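Local coordinates for protein 3,4-Dihydroxy-2-butanone 4-phosphate Synthase (Candida albicans, PDB 1TKU) that catalyses the conversion of D-ribulose 5-phosphate to formate and 3,4-dihydroxy-2-butanone 4-phosphate, probably with the help of magnesium or manganese ions, at residues B[86-91]-B[131-136]; B[141-146]-B[193-198]; B[18-23]-B[35-40]. One frame throughout, in Å; residues are numbered along the deposited sequence.

Interaction 1: B[86-91]-B[131-136]. With 5RP (ribulose-5-phosphate), chain D.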
loop_
_atom_site.group_PDB
_atom_site.type_symbol
_atom_site.label_atom_id
_atom_site.label_comp_id
_atom_site.label_asym_id
_atom_site.label_seq_id
_atom_site.Cartn_x
_atom_site.Cartn_y
_atom_site.Cartn_z
ATOM N N ALA B 86 -3.525 7.805 12.728
ATOM C CA ALA B 86 -4.013 6.763 13.619
ATOM C C ALA B 86 -4.473 5.518 12.876
ATOM O O ALA B 86 -5.665 5.335 12.637
ATOM C CB ALA B 86 -5.166 7.309 14.463
ATOM N N TYR B 87 -3.532 4.652 12.523
ATOM C CA TYR B 87 -3.883 3.424 11.833
ATOM C C TYR B 87 -4.564 2.447 12.781
ATOM O O TYR B 87 -4.220 2.367 13.960
ATOM C CB TYR B 87 -2.640 2.728 11.276
ATOM C CG TYR B 87 -1.845 3.520 10.273
ATOM C CD1 TYR B 87 -0.719 4.246 10.663
ATOM C CD2 TYR B 87 -2.190 3.511 8.924
ATOM C CE1 TYR B 87 0.046 4.939 9.732
ATOM C CE2 TYR B 87 -1.434 4.202 7.982
ATOM C CZ TYR B 87 -0.317 4.913 8.392
ATOM O OH TYR B 87 0.418 5.611 7.464
ATOM N N THR B 88 -5.538 1.710 12.266
ATOM C CA THR B 88 -6.205 0.694 13.061
ATOM C C THR B 88 -5.636 -0.600 12.494
ATOM O O THR B 88 -4.843 -0.567 11.541
ATOM C CB THR B 88 -7.734 0.682 12.839
ATOM O OG1 THR B 88 -8.037 0.159 11.537
ATOM C CG2 THR B 88 -8.305 2.086 12.963
ATOM N N ILE B 89 -5.996 -1.735 13.081
ATOM C CA ILE B 89 -5.545 -3.003 12.531
ATOM C C ILE B 89 -6.156 -3.022 11.129
ATOM O O ILE B 89 -7.246 -2.493 10.918
ATOM C CB ILE B 89 -6.073 -4.200 13.358
ATOM C CG1 ILE B 89 -5.305 -4.316 14.683
ATOM C CG2 ILE B 89 -5.897 -5.501 12.583
ATOM C CD1 ILE B 89 -5.483 -3.150 15.626
ATOM N N THR B 90 -5.454 -3.603 10.163
ATOM C CA THR B 90 -5.959 -3.644 8.792
ATOM C C THR B 90 -7.105 -4.644 8.647
ATOM O O THR B 90 -7.336 -5.464 9.537
ATOM C CB THR B 90 -4.835 -3.995 7.804
ATOM O OG1 THR B 90 -4.249 -5.247 8.172
ATOM C CG2 THR B 90 -3.759 -2.911 7.827
ATOM N N CYS B 91 -7.826 -4.582 7.528
ATOM C CA CYS B 91 -8.956 -5.489 7.335
ATOM C C CYS B 91 -9.406 -5.687 5.888
ATOM O O CYS B 91 -9.019 -4.946 4.987
ATOM C CB CYS B 91 -10.156 -4.983 8.145
ATOM S SG CYS B 91 -10.886 -3.440 7.503
ATOM N N PRO B 131 -7.636 1.193 7.700
ATOM C CA PRO B 131 -8.591 2.174 8.226
ATOM C C PRO B 131 -7.845 3.167 9.119
ATOM O O PRO B 131 -6.856 2.809 9.760
ATOM C CB PRO B 131 -9.577 1.314 9.025
ATOM C CG PRO B 131 -9.437 -0.057 8.419
ATOM C CD PRO B 131 -7.947 -0.154 8.197
ATOM N N LEU B 132 -8.313 4.411 9.151
ATOM C CA LEU B 132 -7.690 5.441 9.975
ATOM C C LEU B 132 -8.757 6.026 10.887
ATOM O O LEU B 132 -9.917 6.125 10.498
ATOM C CB LEU B 132 -7.106 6.552 9.104
ATOM C CG LEU B 132 -6.145 6.122 7.996
ATOM C CD1 LEU B 132 -5.652 7.362 7.265
ATOM C CD2 LEU B 132 -4.982 5.339 8.580
ATOM N N ARG B 133 -8.362 6.413 12.094
ATOM C CA ARG B 133 -9.308 6.982 13.044
ATOM C C ARG B 133 -9.219 8.503 13.122
ATOM O O ARG B 133 -8.257 9.049 13.660
ATOM C CB ARG B 133 -9.081 6.381 14.439
ATOM C CG ARG B 133 -9.283 4.874 14.507
ATOM C CD ARG B 133 -9.157 4.344 15.933
ATOM N NE ARG B 133 -10.225 4.860 16.786
ATOM C CZ ARG B 133 -10.440 4.478 18.040
ATOM N NH1 ARG B 133 -9.662 3.565 18.604
ATOM N NH2 ARG B 133 -11.437 5.010 18.733
ATOM N N ALA B 134 -10.227 9.180 12.577
ATOM C CA ALA B 134 -10.273 10.639 12.604
ATOM C C ALA B 134 -10.719 11.075 13.997
ATOM O O ALA B 134 -11.657 10.508 14.559
ATOM C CB ALA B 134 -11.252 11.155 11.559
ATOM N N VAL B 135 -10.047 12.081 14.545
ATOM C CA VAL B 135 -10.379 12.566 15.877
ATOM C C VAL B 135 -11.698 13.324 15.920
ATOM O O VAL B 135 -12.103 13.961 14.942
ATOM C CB VAL B 135 -9.259 13.484 16.438
ATOM C CG1 VAL B 135 -7.926 12.752 16.407
ATOM C CG2 VAL B 135 -9.177 14.771 15.633
ATOM N N PRO B 136 -12.407 13.242 17.058
ATOM C CA PRO B 136 -13.683 13.948 17.194
ATOM C C PRO B 136 -13.418 15.436 16.988
ATOM O O PRO B 136 -12.423 15.963 17.486
ATOM C CB PRO B 136 -14.099 13.628 18.628
ATOM C CG PRO B 136 -13.530 12.261 18.842
ATOM C CD PRO B 136 -12.151 12.384 18.228
HETATM C C2 5RP D . -0.489 11.681 3.998
HETATM C C3 5RP D . -1.904 11.171 3.820
HETATM C C5 5RP D . -2.207 9.709 4.142
HETATM O O13 5RP D . -3.452 9.212 3.606
HETATM C C6 5RP D . -2.166 9.462 5.696
HETATM O O14 5RP D . -2.303 8.056 5.983
HETATM C C7 5RP D . -3.288 10.219 6.474
HETATM O O8 5RP D . -2.942 11.603 6.561
HETATM P P9 5RP D . -2.930 12.428 7.937
HETATM O O12 5RP D . -1.852 11.844 8.966
HETATM O O11 5RP D . -4.385 12.411 8.625
HETATM O O10 5RP D . -2.591 13.941 7.540
HETATM O O4 5RP D . -2.808 11.899 3.435
HETATM O O1 5RP D . -0.357 13.063 3.601
HETATM O O HOH W 1 -4.710 0.852 9.141
#
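Thr88 lies across the ring of Pro131 at about a right angle, its OG1 3.2 Å from Pro131 CB. With chi1 at 71°, that hydroxyl sits between backbone N and carbonyl carbon, where it also donates to Ile89 O from above the carbonyl plane. The methyl CG2 turns to the neighbouring Arg133 and meets its CG at 3.3 Å, so the two branches of one threonine serve two residues of the strand. Cys91 SG reaches the same proline at CG. The backbones are joined by two hydrogen bonds, Arg133 N to Ala86 O and Thr88 N to Pro131 O, both 3.0 Å, which bracket a single beta bridge between Tyr87 and Leu132. A water donates to Thr88 O and Pro131 O, giving the proline carbonyl a second donor. Tyr87 and Leu132 run side by side, Tyr87 CD2 3.4 Å from Leu132 CD2, while Leu132 CD1 lies 3.7 Å from O14 of the bound ribulose-5-phosphate and helps wall the substrate pocket. The bridge thus fastens the loop leading to strand 91-93 along strand 129-134, whose other neighbour is strand 59-63; helix 145-155 packs on Leu132 and Ala134, and Pro126 of the second subunit packs on Tyr87.

Interaction 2: B[141-146]-B[193-198]. With 5RP (ribulose-5-phosphate), chain D.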
loop_
_atom_site.group_PDB
_atom_site.type_symbol
_atom_site.label_atom_id
_atom_site.label_comp_id
_atom_site.label_asym_id
_atom_site.label_seq_id
_atom_site.Cartn_x
_atom_site.Cartn_y
_atom_site.Cartn_z
ATOM N N LYS B 141 -10.006 20.112 15.215
ATOM C CA LYS B 141 -9.159 19.520 16.250
ATOM C C LYS B 141 -7.807 19.042 15.712
ATOM O O LYS B 141 -6.801 19.075 16.424
ATOM C CB LYS B 141 -9.887 18.347 16.907
ATOM C CG LYS B 141 -9.270 17.882 18.215
ATOM C CD LYS B 141 -9.404 18.963 19.283
ATOM C CE LYS B 141 -8.811 18.515 20.608
ATOM N NZ LYS B 141 -8.937 19.577 21.644
ATOM N N ARG B 142 -7.792 18.578 14.465
ATOM C CA ARG B 142 -6.564 18.106 13.820
ATOM C C ARG B 142 -6.704 18.327 12.322
ATOM O O ARG B 142 -7.621 17.796 11.701
ATOM C CB ARG B 142 -6.333 16.614 14.097
ATOM C CG ARG B 142 -5.120 16.018 13.366
ATOM C CD ARG B 142 -4.821 14.594 13.841
ATOM N NE ARG B 142 -3.567 14.066 13.300
ATOM C CZ ARG B 142 -3.431 13.510 12.098
ATOM N NH1 ARG B 142 -2.243 13.070 11.702
ATOM N NH2 ARG B 142 -4.478 13.375 11.296
ATOM N N ARG B 143 -5.799 19.111 11.745
ATOM C CA ARG B 143 -5.857 19.404 10.313
ATOM C C ARG B 143 -5.170 18.353 9.451
ATOM O O ARG B 143 -4.363 18.682 8.582
ATOM C CB ARG B 143 -5.238 20.772 10.022
ATOM C CG ARG B 143 -5.960 21.936 10.673
ATOM C CD ARG B 143 -5.555 23.241 10.022
ATOM N NE ARG B 143 -6.148 24.402 10.678
ATOM C CZ ARG B 143 -6.171 25.618 10.144
ATOM N NH1 ARG B 143 -6.723 26.625 10.805
ATOM N NH2 ARG B 143 -5.656 25.822 8.938
ATOM N N GLY B 144 -5.499 17.089 9.687
ATOM C CA GLY B 144 -4.897 16.022 8.913
ATOM C C GLY B 144 -5.764 15.630 7.734
ATOM O O GLY B 144 -6.932 16.019 7.653
ATOM N N HIS B 145 -5.200 14.865 6.805
ATOM C CA HIS B 145 -5.981 14.442 5.654
ATOM C C HIS B 145 -7.032 13.435 6.098
ATOM O O HIS B 145 -8.045 13.252 5.427
ATOM C CB HIS B 145 -5.076 13.848 4.572
ATOM C CG HIS B 145 -4.137 14.845 3.966
ATOM N ND1 HIS B 145 -3.629 14.713 2.692
ATOM C CD2 HIS B 145 -3.620 15.996 4.459
ATOM C CE1 HIS B 145 -2.840 15.739 2.425
ATOM N NE2 HIS B 145 -2.818 16.531 3.482
ATOM N N THR B 146 -6.790 12.789 7.237
ATOM C CA THR B 146 -7.741 11.822 7.781
ATOM C C THR B 146 -9.010 12.586 8.147
ATOM O O THR B 146 -10.111 12.229 7.722
ATOM C CB THR B 146 -7.192 11.132 9.054
ATOM O OG1 THR B 146 -6.019 10.377 8.728
ATOM C CG2 THR B 146 -8.230 10.190 9.639
ATOM N N ILE B 193 -8.598 21.332 -3.935
ATOM C CA ILE B 193 -8.927 22.185 -2.792
ATOM C C ILE B 193 -7.817 22.014 -1.764
ATOM O O ILE B 193 -6.929 21.178 -1.940
ATOM C CB ILE B 193 -10.273 21.786 -2.104
ATOM C CG1 ILE B 193 -10.192 20.359 -1.551
ATOM C CG2 ILE B 193 -11.429 21.927 -3.082
ATOM C CD1 ILE B 193 -10.152 19.277 -2.606
ATOM N N ASN B 194 -7.840 22.820 -0.707
ATOM C CA ASN B 194 -6.845 22.670 0.345
ATOM C C ASN B 194 -7.540 22.716 1.704
ATOM O O ASN B 194 -8.636 23.265 1.839
ATOM C CB ASN B 194 -5.716 23.720 0.229
ATOM C CG ASN B 194 -6.196 25.148 0.402
ATOM O OD1 ASN B 194 -6.522 25.579 1.513
ATOM N ND2 ASN B 194 -6.231 25.897 -0.699
ATOM N N ILE B 195 -6.909 22.103 2.697
ATOM C CA ILE B 195 -7.473 22.022 4.037
ATOM C C ILE B 195 -7.775 23.365 4.701
ATOM O O ILE B 195 -8.809 23.513 5.349
ATOM C CB ILE B 195 -6.562 21.162 4.941
ATOM C CG1 ILE B 195 -6.489 19.742 4.367
ATOM C CG2 ILE B 195 -7.100 21.134 6.369
ATOM C CD1 ILE B 195 -5.646 18.774 5.167
ATOM N N ASN B 196 -6.884 24.340 4.548
ATOM C CA ASN B 196 -7.123 25.656 5.140
ATOM C C ASN B 196 -8.414 26.233 4.587
ATOM O O ASN B 196 -9.189 26.877 5.294
ATOM C CB ASN B 196 -5.969 26.604 4.821
ATOM C CG ASN B 196 -5.006 26.747 5.976
ATOM O OD1 ASN B 196 -4.423 25.768 6.439
ATOM N ND2 ASN B 196 -4.839 27.975 6.456
ATOM N N GLN B 197 -8.630 25.988 3.303
ATOM C CA GLN B 197 -9.810 26.455 2.597
ATOM C C GLN B 197 -11.047 25.805 3.223
ATOM O O GLN B 197 -12.098 26.433 3.370
ATOM C CB GLN B 197 -9.671 26.059 1.129
ATOM C CG GLN B 197 -10.535 26.810 0.164
ATOM C CD GLN B 197 -10.583 26.129 -1.194
ATOM O OE1 GLN B 197 -11.332 26.539 -2.078
ATOM N NE2 GLN B 197 -9.784 25.078 -1.359
ATOM N N LEU B 198 -10.908 24.541 3.607
ATOM C CA LEU B 198 -12.000 23.796 4.215
ATOM C C LEU B 198 -12.245 24.270 5.655
ATOM O O LEU B 198 -13.389 24.390 6.090
ATOM C CB LEU B 198 -11.669 22.299 4.183
ATOM C CG LEU B 198 -12.778 21.251 4.289
ATOM C CD1 LEU B 198 -13.867 21.508 3.254
ATOM C CD2 LEU B 198 -12.165 19.875 4.068
HETATM C C2 5RP D . -0.489 11.681 3.998
HETATM C C3 5RP D . -1.904 11.171 3.820
HETATM C C5 5RP D . -2.207 9.709 4.142
HETATM O O13 5RP D . -3.452 9.212 3.606
HETATM C C6 5RP D . -2.166 9.462 5.696
HETATM O O14 5RP D . -2.303 8.056 5.983
HETATM C C7 5RP D . -3.288 10.219 6.474
HETATM O O8 5RP D . -2.942 11.603 6.561
HETATM P P9 5RP D . -2.930 12.428 7.937
HETATM O O12 5RP D . -1.852 11.844 8.966
HETATM O O11 5RP D . -4.385 12.411 8.625
HETATM O O10 5RP D . -2.591 13.941 7.540
HETATM O O4 5RP D . -2.808 11.899 3.435
HETATM O O1 5RP D . -0.357 13.063 3.601
#
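Ile195 drives its CD1 against the imidazole of His145, meeting CD2 at 3.5 Å with the two side chains at about a right angle. The same methyl touches Arg143 O at 3.6 Å, and Ile195 CG2 lies near Arg143 CB, so one extended isoleucine fills the angle between the inverse gamma turn centred on Arg143 and the histidine that follows. This is the compact, buried part of the contact. His145 is fixed from another direction as well: its NE2 is hydrogen-bonded to Asp25, while O1 of ribulose-5-phosphate stands over one face of the ring. Toward solvent the contact thins to the extended Arg143, whose guanidinium brings one edge to the Asn196 amide, the two planes 65° apart.

Arg142, His145 and Thr146 also grip the substrate phosphate. Arg142 NH1 and NH2 donate almost straight to O12 and O11, the second at 2.8 Å. His145 N donates to O10, and Thr146 gives both its N and its OG1 to O11, the hydroxyl at 2.6 Å. The phosphate therefore rests at the N-terminus of a helix, whose dipole probably favours its charge. A salt bridge to Glu147 holds Arg142 in place. On the other segment, Asn194 N-caps helix 195-203, its OD1 accepting from Gln197 N. The contact sets the first turn of that helix beside the start of helix 145-155, with Ile195 also packed on Val23 of strand 21-24.

Interaction 3: B[18-23]-B[35-40]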
loop_
_atom_site.group_PDB
_atom_site.type_symbol
_atom_site.label_atom_id
_atom_site.label_comp_id
_atom_site.label_asym_id
_atom_site.label_seq_id
_atom_site.Cartn_x
_atom_site.Cartn_y
_atom_site.Cartn_z
ATOM N N GLY B 18 -19.540 11.385 -6.402
ATOM C CA GLY B 18 -18.571 10.315 -6.574
ATOM C C GLY B 18 -17.240 10.650 -7.221
ATOM O O GLY B 18 -16.510 9.744 -7.632
ATOM N N GLU B 19 -16.910 11.932 -7.317
ATOM C CA GLU B 19 -15.640 12.327 -7.913
ATOM C C GLU B 19 -14.568 12.405 -6.840
ATOM O O GLU B 19 -14.871 12.543 -5.655
ATOM C CB GLU B 19 -15.730 13.710 -8.559
ATOM C CG GLU B 19 -16.825 13.900 -9.583
ATOM C CD GLU B 19 -16.755 15.266 -10.244
ATOM O OE1 GLU B 19 -17.811 15.778 -10.665
ATOM O OE2 GLU B 19 -15.642 15.826 -10.356
ATOM N N PHE B 20 -13.316 12.317 -7.272
ATOM C CA PHE B 20 -12.187 12.454 -6.367
ATOM C C PHE B 20 -11.953 13.951 -6.273
ATOM O O PHE B 20 -12.438 14.722 -7.107
ATOM C CB PHE B 20 -10.898 11.871 -6.956
ATOM C CG PHE B 20 -10.784 10.384 -6.867
ATOM C CD1 PHE B 20 -10.996 9.593 -7.991
ATOM C CD2 PHE B 20 -10.400 9.774 -5.677
ATOM C CE1 PHE B 20 -10.826 8.215 -7.932
ATOM C CE2 PHE B 20 -10.227 8.396 -5.608
ATOM C CZ PHE B 20 -10.437 7.616 -6.738
ATOM N N LEU B 21 -11.219 14.349 -5.244
ATOM C CA LEU B 21 -10.803 15.727 -5.067
ATOM C C LEU B 21 -9.320 15.598 -4.774
ATOM O O LEU B 21 -8.898 14.632 -4.138
ATOM C CB LEU B 21 -11.491 16.394 -3.873
ATOM C CG LEU B 21 -12.952 16.821 -4.004
ATOM C CD1 LEU B 21 -13.366 17.533 -2.715
ATOM C CD2 LEU B 21 -13.133 17.748 -5.204
ATOM N N ILE B 22 -8.525 16.529 -5.287
ATOM C CA ILE B 22 -7.097 16.535 -5.003
ATOM C C ILE B 22 -7.051 17.482 -3.810
ATOM O O ILE B 22 -7.556 18.603 -3.883
ATOM C CB ILE B 22 -6.286 17.092 -6.193
ATOM C CG1 ILE B 22 -6.370 16.113 -7.369
ATOM C CG2 ILE B 22 -4.826 17.305 -5.783
ATOM C CD1 ILE B 22 -5.855 16.664 -8.684
ATOM N N VAL B 23 -6.479 17.023 -2.702
ATOM C CA VAL B 23 -6.440 17.824 -1.486
ATOM C C VAL B 23 -5.037 18.150 -0.990
ATOM O O VAL B 23 -4.228 17.254 -0.754
ATOM C CB VAL B 23 -7.209 17.099 -0.356
ATOM C CG1 VAL B 23 -7.253 17.962 0.892
ATOM C CG2 VAL B 23 -8.630 16.755 -0.826
ATOM N N LEU B 35 -5.358 12.155 -3.232
ATOM C CA LEU B 35 -6.639 11.959 -3.899
ATOM C C LEU B 35 -7.576 11.512 -2.781
ATOM O O LEU B 35 -7.229 10.625 -2.000
ATOM C CB LEU B 35 -6.553 10.861 -4.961
ATOM C CG LEU B 35 -6.028 11.260 -6.339
ATOM C CD1 LEU B 35 -5.971 10.031 -7.243
ATOM C CD2 LEU B 35 -6.941 12.319 -6.939
ATOM N N ILE B 36 -8.745 12.141 -2.687
ATOM C CA ILE B 36 -9.720 11.792 -1.658
ATOM C C ILE B 36 -11.127 11.706 -2.250
ATOM O O ILE B 36 -11.524 12.560 -3.038
ATOM C CB ILE B 36 -9.779 12.860 -0.526
ATOM C CG1 ILE B 36 -8.425 12.997 0.169
ATOM C CG2 ILE B 36 -10.834 12.468 0.503
ATOM C CD1 ILE B 36 -7.357 13.662 -0.649
ATOM N N MET B 37 -11.876 10.674 -1.874
ATOM C CA MET B 37 -13.257 10.548 -2.337
ATOM C C MET B 37 -14.081 9.814 -1.285
ATOM O O MET B 37 -13.529 9.255 -0.329
ATOM C CB MET B 37 -13.352 9.832 -3.698
ATOM C CG MET B 37 -13.131 8.323 -3.694
ATOM S SD MET B 37 -13.773 7.557 -5.230
ATOM C CE MET B 37 -15.549 7.625 -4.899
ATOM N N ALA B 38 -15.400 9.829 -1.447
ATOM C CA ALA B 38 -16.285 9.176 -0.486
ATOM C C ALA B 38 -16.088 7.665 -0.467
ATOM O O ALA B 38 -16.074 7.018 -1.511
ATOM C CB ALA B 38 -17.736 9.512 -0.806
ATOM N N ALA B 39 -15.937 7.104 0.727
ATOM C CA ALA B 39 -15.731 5.670 0.861
ATOM C C ALA B 39 -16.879 4.854 0.268
ATOM O O ALA B 39 -16.649 3.848 -0.401
ATOM C CB ALA B 39 -15.535 5.303 2.335
ATOM N N GLU B 40 -18.116 5.288 0.502
ATOM C CA GLU B 40 -19.273 4.550 0.001
ATOM C C GLU B 40 -19.468 4.603 -1.510
ATOM O O GLU B 40 -20.252 3.827 -2.058
ATOM C CB GLU B 40 -20.551 5.043 0.689
ATOM C CG GLU B 40 -20.872 6.504 0.419
ATOM C CD GLU B 40 -21.938 7.043 1.346
ATOM O OE1 GLU B 40 -23.143 6.817 1.085
ATOM O OE2 GLU B 40 -21.561 7.686 2.346
HETATM O O HOH W 2 -16.504 11.136 -3.784
#
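Phe20 and Met37 form the apolar centre, a Met-aromatic contact in which SD stands over one face of the ring, 3.8 Å from its centroid and 19° off the normal. Met37 CG, brought between its own backbone N and carbonyl carbon by a chi1 of 74°, continues the overlap and lies 3.5 Å from Phe20 CE2. A bend at chi3 then carries the terminal methyl past the ring to Gly18 O. Leu35 extends this apolar face: its CD2 touches both Phe20 CB and Ile22 CG1, the latter at 3.9 Å. On the other face of the sheet Ile36 crosses Val23 at about a right angle, and the 3.3 Å between Ile36 CD1 and Val23 CG2 is a tight carbon-carbon approach.

Between these faces runs the backbone pairing of a beta hairpin. Leu21 and Ile36 make an antiparallel hydrogen-bonded pair, each N donating to the other's O at 2.9 Å, and Ile22 with Leu35 follows as a non-hydrogen-bonded pair. Beyond Phe20 the direct bonding gives way to a water, which donates to Glu19 O and accepts from Ala38 N, both at 2.9 Å, and so bridges the two segments where the direct pairing stops. There Gly18, with positive phi, is the C-prime residue of the Schellman motif that ends helix 8-16, and its carbonyl accepts from Lys46. The hairpin lies at the middle of a four-stranded mixed sheet, between strands 191-194 and 162-166; helix 44-52 packs on Phe20 and Leu35, and helix 8-16 on Leu21.

In the fold
From the N terminus, interaction 3 comes first, closing a short loop as hairpin strands 21-24 and 34-38 pair. Interaction 1 follows, bringing 86-91 back to 131-136 across some forty intervening residues, and interaction 2 closes the last and longest span, from 141-146 to 193-198. The three are in series; none nests or crosses. Interactions 1 and 2 meet directly where strand 129-134 packs against the start of helix 145-155, and both touch the substrate. Interactions 2 and 3 share the mixed sheet, Ile193 lying beside Leu21 and Val23. Interactions 1 and 3 do not touch, their nearest atoms about 9 Å apart, and interaction 2 links them.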